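Local atomic coordinates of cadherin-5 (Gallus gallus, PDB entry 3PPE), a protein that mediates calcium-dependent, preferentially homophilic cell adhesion, probably helps organise endothelial junctions, and couples actin fibres to them. Residues Ala101-Glu115 against Leu188-Thr202. Residues are numbered along the deposited sequence; the frame is centred on the assembly and turned at random.
Sequences APIFVQKIFNGSVPE and LTGESSTATVIIRLT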
loop_
_atom_site.group_PDB
_atom_site.type_symbol
_atom_site.label_atom_id
_atom_site.label_comp_id
_atom_site.label_asym_id
_atom_site.label_seq_id
_atom_site.Cartn_x
_atom_site.Cartn_y
_atom_site.Cartn_z
ATOM N N ALA A 101 -14.982 -15.330 14.293
ATOM C CA ALA A 101 -14.741 -16.349 15.326
ATOM C C ALA A 101 -15.202 -17.718 14.764
ATOM O O ALA A 101 -15.977 -17.780 13.795
ATOM C CB ALA A 101 -15.483 -15.985 16.618
ATOM N N PRO A 102 -14.678 -18.822 15.307
ATOM C CA PRO A 102 -15.213 -20.135 14.874
ATOM C C PRO A 102 -16.650 -20.295 15.321
ATOM O O PRO A 102 -17.028 -19.844 16.451
ATOM C CB PRO A 102 -14.292 -21.151 15.579
ATOM C CG PRO A 102 -13.043 -20.300 15.962
ATOM C CD PRO A 102 -13.614 -18.967 16.316
ATOM N N ILE A 103 -17.468 -20.884 14.446
ATOM C CA ILE A 103 -18.882 -21.127 14.772
ATOM C C ILE A 103 -19.172 -22.605 14.578
ATOM O O ILE A 103 -18.788 -23.196 13.574
ATOM C CB ILE A 103 -19.858 -20.254 13.909
ATOM C CG1 ILE A 103 -19.636 -18.748 14.151
ATOM C CG2 ILE A 103 -21.336 -20.560 14.224
ATOM C CD1 ILE A 103 -19.954 -17.948 12.920
ATOM N N PHE A 104 -19.829 -23.225 15.555
ATOM C CA PHE A 104 -20.104 -24.657 15.433
ATOM C C PHE A 104 -20.945 -24.981 14.221
ATOM O O PHE A 104 -21.668 -24.115 13.738
ATOM C CB PHE A 104 -20.689 -25.192 16.722
ATOM C CG PHE A 104 -19.636 -25.431 17.762
ATOM C CD1 PHE A 104 -19.374 -24.472 18.733
ATOM C CD2 PHE A 104 -18.859 -26.599 17.720
ATOM C CE1 PHE A 104 -18.373 -24.692 19.722
ATOM C CE2 PHE A 104 -17.845 -26.810 18.678
ATOM C CZ PHE A 104 -17.627 -25.840 19.683
ATOM N N VAL A 105 -20.863 -26.214 13.730
ATOM C CA VAL A 105 -21.639 -26.594 12.545
ATOM C C VAL A 105 -23.071 -27.062 12.876
ATOM O O VAL A 105 -23.886 -27.172 11.979
ATOM C CB VAL A 105 -20.914 -27.628 11.634
ATOM C CG1 VAL A 105 -19.583 -27.074 11.114
ATOM C CG2 VAL A 105 -20.709 -28.968 12.355
ATOM N N GLN A 106 -23.366 -27.291 14.156
ATOM C CA GLN A 106 -24.689 -27.730 14.636
ATOM C C GLN A 106 -24.838 -27.090 16.001
ATOM O O GLN A 106 -23.859 -26.940 16.723
ATOM C CB GLN A 106 -24.788 -29.267 14.883
ATOM C CG GLN A 106 -24.460 -30.134 13.694
ATOM C CD GLN A 106 -24.334 -31.591 13.990
ATOM O OE1 GLN A 106 -24.899 -32.136 14.985
ATOM N NE2 GLN A 106 -23.626 -32.264 13.118
ATOM N N LYS A 107 -26.072 -26.757 16.348
ATOM C CA LYS A 107 -26.423 -26.314 17.695
ATOM C C LYS A 107 -26.213 -27.394 18.776
ATOM O O LYS A 107 -25.726 -27.096 19.868
ATOM C CB LYS A 107 -27.900 -25.930 17.692
ATOM C CG LYS A 107 -28.338 -25.204 18.966
ATOM C CD LYS A 107 -27.781 -23.763 19.025
ATOM C CE LYS A 107 -28.647 -22.931 19.976
ATOM N NZ LYS A 107 -27.954 -21.671 20.409
ATOM N N ILE A 108 -26.645 -28.623 18.464
ATOM C CA ILE A 108 -26.550 -29.782 19.320
ATOM C C ILE A 108 -25.877 -30.951 18.560
ATOM O O ILE A 108 -26.291 -31.344 17.450
ATOM C CB ILE A 108 -27.946 -30.197 19.870
ATOM C CG1 ILE A 108 -28.630 -29.023 20.628
ATOM C CG2 ILE A 108 -27.835 -31.451 20.746
ATOM C CD1 ILE A 108 -30.038 -29.378 21.149
ATOM N N PHE A 109 -24.793 -31.456 19.149
ATOM C CA PHE A 109 -24.178 -32.717 18.755
ATOM C C PHE A 109 -24.602 -33.857 19.690
ATOM O O PHE A 109 -24.904 -33.649 20.855
ATOM C CB PHE A 109 -22.645 -32.600 18.769
ATOM C CG PHE A 109 -22.096 -31.488 17.902
ATOM C CD1 PHE A 109 -22.024 -30.165 18.381
ATOM C CD2 PHE A 109 -21.604 -31.775 16.634
ATOM C CE1 PHE A 109 -21.478 -29.136 17.563
ATOM C CE2 PHE A 109 -21.037 -30.794 15.857
ATOM C CZ PHE A 109 -20.984 -29.471 16.294
ATOM N N ASN A 110 -24.606 -35.075 19.173
ATOM C CA ASN A 110 -24.997 -36.235 19.960
ATOM C C ASN A 110 -23.903 -37.273 19.875
ATOM O O ASN A 110 -23.321 -37.494 18.801
ATOM C CB ASN A 110 -26.319 -36.827 19.422
ATOM C CG ASN A 110 -27.477 -35.907 19.615
ATOM O OD1 ASN A 110 -28.079 -35.867 20.682
ATOM N ND2 ASN A 110 -27.787 -35.123 18.596
ATOM N N GLY A 111 -23.608 -37.918 21.002
ATOM C CA GLY A 111 -22.787 -39.107 20.962
ATOM C C GLY A 111 -23.134 -40.079 22.054
ATOM O O GLY A 111 -23.999 -39.839 22.881
ATOM N N SER A 112 -22.425 -41.190 22.055
ATOM C CA SER A 112 -22.630 -42.179 23.088
ATOM C C SER A 112 -21.327 -42.917 23.344
ATOM O O SER A 112 -20.413 -42.952 22.509
ATOM C CB SER A 112 -23.769 -43.169 22.699
ATOM O OG SER A 112 -23.284 -44.119 21.765
ATOM N N VAL A 113 -21.235 -43.481 24.529
ATOM C CA VAL A 113 -20.060 -44.246 24.902
ATOM C C VAL A 113 -20.544 -45.303 25.917
ATOM O O VAL A 113 -21.489 -45.026 26.670
ATOM C CB VAL A 113 -18.934 -43.317 25.425
ATOM C CG1 VAL A 113 -19.307 -42.685 26.773
ATOM C CG2 VAL A 113 -17.559 -44.062 25.491
ATOM N N PRO A 114 -19.992 -46.536 25.881
ATOM C CA PRO A 114 -20.335 -47.507 26.924
ATOM C C PRO A 114 -19.878 -47.048 28.273
ATOM O O PRO A 114 -18.795 -46.437 28.376
ATOM C CB PRO A 114 -19.549 -48.761 26.519
ATOM C CG PRO A 114 -19.425 -48.607 24.990
ATOM C CD PRO A 114 -19.155 -47.142 24.823
ATOM N N GLU A 115 -20.688 -47.335 29.304
ATOM C CA GLU A 115 -20.348 -47.009 30.666
ATOM C C GLU A 115 -19.056 -47.698 31.038
ATOM O O GLU A 115 -18.712 -48.717 30.451
ATOM C CB GLU A 115 -21.454 -47.448 31.647
ATOM C CG GLU A 115 -21.754 -48.956 31.612
ATOM C CD GLU A 115 -22.582 -49.396 32.824
ATOM O OE1 GLU A 115 -23.024 -50.585 32.860
ATOM O OE2 GLU A 115 -22.764 -48.543 33.735
ATOM N N LEU A 188 -10.305 -15.017 19.297
ATOM C CA LEU A 188 -11.602 -14.514 18.859
ATOM C C LEU A 188 -12.719 -15.493 19.203
ATOM O O LEU A 188 -12.775 -16.600 18.667
ATOM C CB LEU A 188 -11.590 -14.240 17.354
ATOM C CG LEU A 188 -12.177 -12.901 16.906
ATOM C CD1 LEU A 188 -11.581 -11.754 17.705
ATOM C CD2 LEU A 188 -11.959 -12.691 15.415
ATOM N N THR A 189 -13.605 -15.080 20.103
ATOM C CA THR A 189 -14.888 -15.747 20.277
ATOM C C THR A 189 -15.970 -14.759 20.699
ATOM O O THR A 189 -15.774 -13.545 20.637
ATOM C CB THR A 189 -14.804 -16.876 21.320
ATOM O OG1 THR A 189 -16.040 -17.597 21.352
ATOM C CG2 THR A 189 -14.521 -16.303 22.700
ATOM N N GLY A 190 -17.112 -15.286 21.127
ATOM C CA GLY A 190 -17.789 -16.339 20.392
ATOM C C GLY A 190 -19.214 -16.411 20.904
ATOM O O GLY A 190 -19.449 -16.713 22.074
ATOM N N GLU A 191 -20.168 -16.133 20.022
ATOM C CA GLU A 191 -21.368 -16.955 19.907
ATOM C C GLU A 191 -21.925 -16.642 18.522
ATOM O O GLU A 191 -22.533 -15.593 18.308
ATOM C CB GLU A 191 -22.446 -16.731 20.970
ATOM C CG GLU A 191 -22.065 -17.229 22.354
ATOM C CD GLU A 191 -21.203 -16.238 23.112
ATOM O OE1 GLU A 191 -20.934 -15.146 22.571
ATOM O OE2 GLU A 191 -20.797 -16.552 24.251
ATOM N N SER A 192 -21.712 -17.558 17.583
ATOM C CA SER A 192 -22.275 -18.900 17.682
ATOM C C SER A 192 -21.229 -19.903 18.156
ATOM O O SER A 192 -21.212 -21.053 17.716
ATOM C CB SER A 192 -22.852 -19.339 16.334
ATOM O OG SER A 192 -24.244 -19.086 16.268
ATOM N N SER A 193 -20.357 -19.460 19.057
ATOM C CA SER A 193 -19.091 -20.143 19.298
ATOM C C SER A 193 -19.213 -21.140 20.446
ATOM O O SER A 193 -18.211 -21.654 20.942
ATOM C CB SER A 193 -17.984 -19.130 19.596
ATOM O OG SER A 193 -17.560 -18.474 18.414
ATOM N N THR A 194 -20.447 -21.409 20.862
ATOM C CA THR A 194 -20.722 -22.498 21.793
ATOM C C THR A 194 -21.704 -23.499 21.195
ATOM O O THR A 194 -22.455 -23.174 20.275
ATOM C CB THR A 194 -21.286 -21.972 23.126
ATOM O OG1 THR A 194 -22.549 -21.337 22.895
ATOM C CG2 THR A 194 -20.327 -20.972 23.753
ATOM N N ALA A 195 -21.694 -24.719 21.724
ATOM C CA ALA A 195 -22.712 -25.707 21.389
ATOM C C ALA A 195 -22.908 -26.703 22.528
ATOM O O ALA A 195 -22.166 -26.692 23.510
ATOM C CB ALA A 195 -22.345 -26.434 20.104
ATOM N N THR A 196 -23.912 -27.563 22.389
ATOM C CA THR A 196 -24.183 -28.598 23.389
ATOM C C THR A 196 -23.890 -29.945 22.791
ATOM O O THR A 196 -24.187 -30.203 21.607
ATOM C CB THR A 196 -25.696 -28.554 23.808
ATOM O OG1 THR A 196 -26.012 -27.241 24.281
ATOM C CG2 THR A 196 -26.049 -29.532 24.918
ATOM N N VAL A 197 -23.323 -30.811 23.624
ATOM C CA VAL A 197 -23.120 -32.201 23.288
ATOM C C VAL A 197 -23.905 -33.040 24.283
ATOM O O VAL A 197 -23.652 -32.976 25.474
ATOM C CB VAL A 197 -21.649 -32.643 23.337
ATOM C CG1 VAL A 197 -21.482 -33.956 22.588
ATOM C CG2 VAL A 197 -20.737 -31.574 22.714
ATOM N N ILE A 198 -24.837 -33.812 23.762
ATOM C CA ILE A 198 -25.552 -34.795 24.567
ATOM C C ILE A 198 -24.837 -36.119 24.382
ATOM O O ILE A 198 -24.730 -36.640 23.266
ATOM C CB ILE A 198 -27.022 -34.878 24.155
ATOM C CG1 ILE A 198 -27.696 -33.526 24.429
ATOM C CG2 ILE A 198 -27.743 -35.981 24.958
ATOM C CD1 ILE A 198 -28.946 -33.331 23.567
ATOM N N ILE A 199 -24.303 -36.634 25.481
ATOM C CA ILE A 199 -23.547 -37.875 25.460
ATOM C C ILE A 199 -24.302 -38.908 26.312
ATOM O O ILE A 199 -24.434 -38.753 27.533
ATOM C CB ILE A 199 -22.156 -37.669 26.025
ATOM C CG1 ILE A 199 -21.356 -36.740 25.101
ATOM C CG2 ILE A 199 -21.430 -39.054 26.205
ATOM C CD1 ILE A 199 -20.209 -36.078 25.758
ATOM N N ARG A 200 -24.805 -39.940 25.661
ATOM C CA ARG A 200 -25.512 -41.008 26.357
ATOM C C ARG A 200 -24.526 -42.088 26.770
ATOM O O ARG A 200 -23.660 -42.469 25.991
ATOM C CB ARG A 200 -26.564 -41.621 25.425
ATOM C CG ARG A 200 -27.748 -40.740 25.194
ATOM C CD ARG A 200 -28.589 -41.219 24.026
ATOM N NE ARG A 200 -28.391 -42.641 23.729
ATOM C CZ ARG A 200 -27.809 -43.110 22.626
ATOM N NH1 ARG A 200 -27.380 -42.275 21.696
ATOM N NH2 ARG A 200 -27.663 -44.415 22.460
ATOM N N LEU A 201 -24.669 -42.596 27.985
ATOM C CA LEU A 201 -23.910 -43.750 28.452
ATOM C C LEU A 201 -24.719 -45.000 28.159
ATOM O O LEU A 201 -25.895 -45.086 28.543
ATOM C CB LEU A 201 -23.620 -43.637 29.955
ATOM C CG LEU A 201 -22.406 -42.823 30.399
ATOM C CD1 LEU A 201 -21.128 -43.638 30.223
ATOM C CD2 LEU A 201 -22.229 -41.542 29.613
ATOM N N THR A 202 -24.100 -45.947 27.459
ATOM C CA THR A 202 -24.773 -47.170 27.036
ATOM C C THR A 202 -24.374 -48.377 27.897
ATOM O O THR A 202 -23.363 -48.368 28.571
ATOM C CB THR A 202 -24.571 -47.444 25.530
ATOM O OG1 THR A 202 -23.175 -47.477 25.234
ATOM C CG2 THR A 202 -25.240 -46.338 24.703
HETATM O O HOH W 1 -26.678 -25.650 21.963
HETATM O O HOH W 2 -24.985 -21.929 19.551
HETATM O O HOH W 3 -27.166 -38.599 22.269
HETATM O O HOH W 4 -22.136 -46.354 22.942
HETATM O O HOH W 5 -25.578 -45.482 20.368
#
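The A195 methyl lies over one face of the F104 ring, offset toward its rim, with A195 CB 3.7 Å from F104 CG in a CH-pi contact. With CG of F104 anti to the carbonyl carbon (chi1 -79°), the ring lies against S193-A195, and its edge meets backbone of S193 and T194. A195 CB also sits at the edge of the F109 ring, near its plane, 3.8 Å from F109 CE1, so that one phenyl group offers the methyl a face and the other an edge. Replacing F104 by an alanine is likely to leave the A195 methyl without its ring cover and open a gap beside V180 and V126.

Beyond A195 the strands 108-114 and 194-202 run parallel, and a ladder begins with T196 N donating to K107 O (3.1 Å) and closes with E115 N donating to T202 O (3.0 Å). Side chains alternate across it. F109, V197, V113, I199 and L201 face the domain interior, where V113 CG1 lies alongside L201 CD1 at 4.0 Å. I108, I198, S112 and R200 occupy the other face; there I108 CG2 touches I198 CD1 (3.6 Å), and the R200 guanidinium lays one face over S112 CB. Water molecules join S112 OG to T202 OG1 and to R200 NH2, while E115 OE2 accepts a hydrogen bond from the backbone N of R170.

This pairing places 108-114 at the margin of a sheet in the second cadherin domain, EC2, with 194-202 bonded on its other side to strand 175-184. Strand 103-104 instead joins 122-129 in the opposing sheet, so the first segment crosses from the edge of one sheet to the edge of the other, as the first strand of a cadherin domain does, and its start, with L188, adjoins the interdomain calcium site containing D130 and D184.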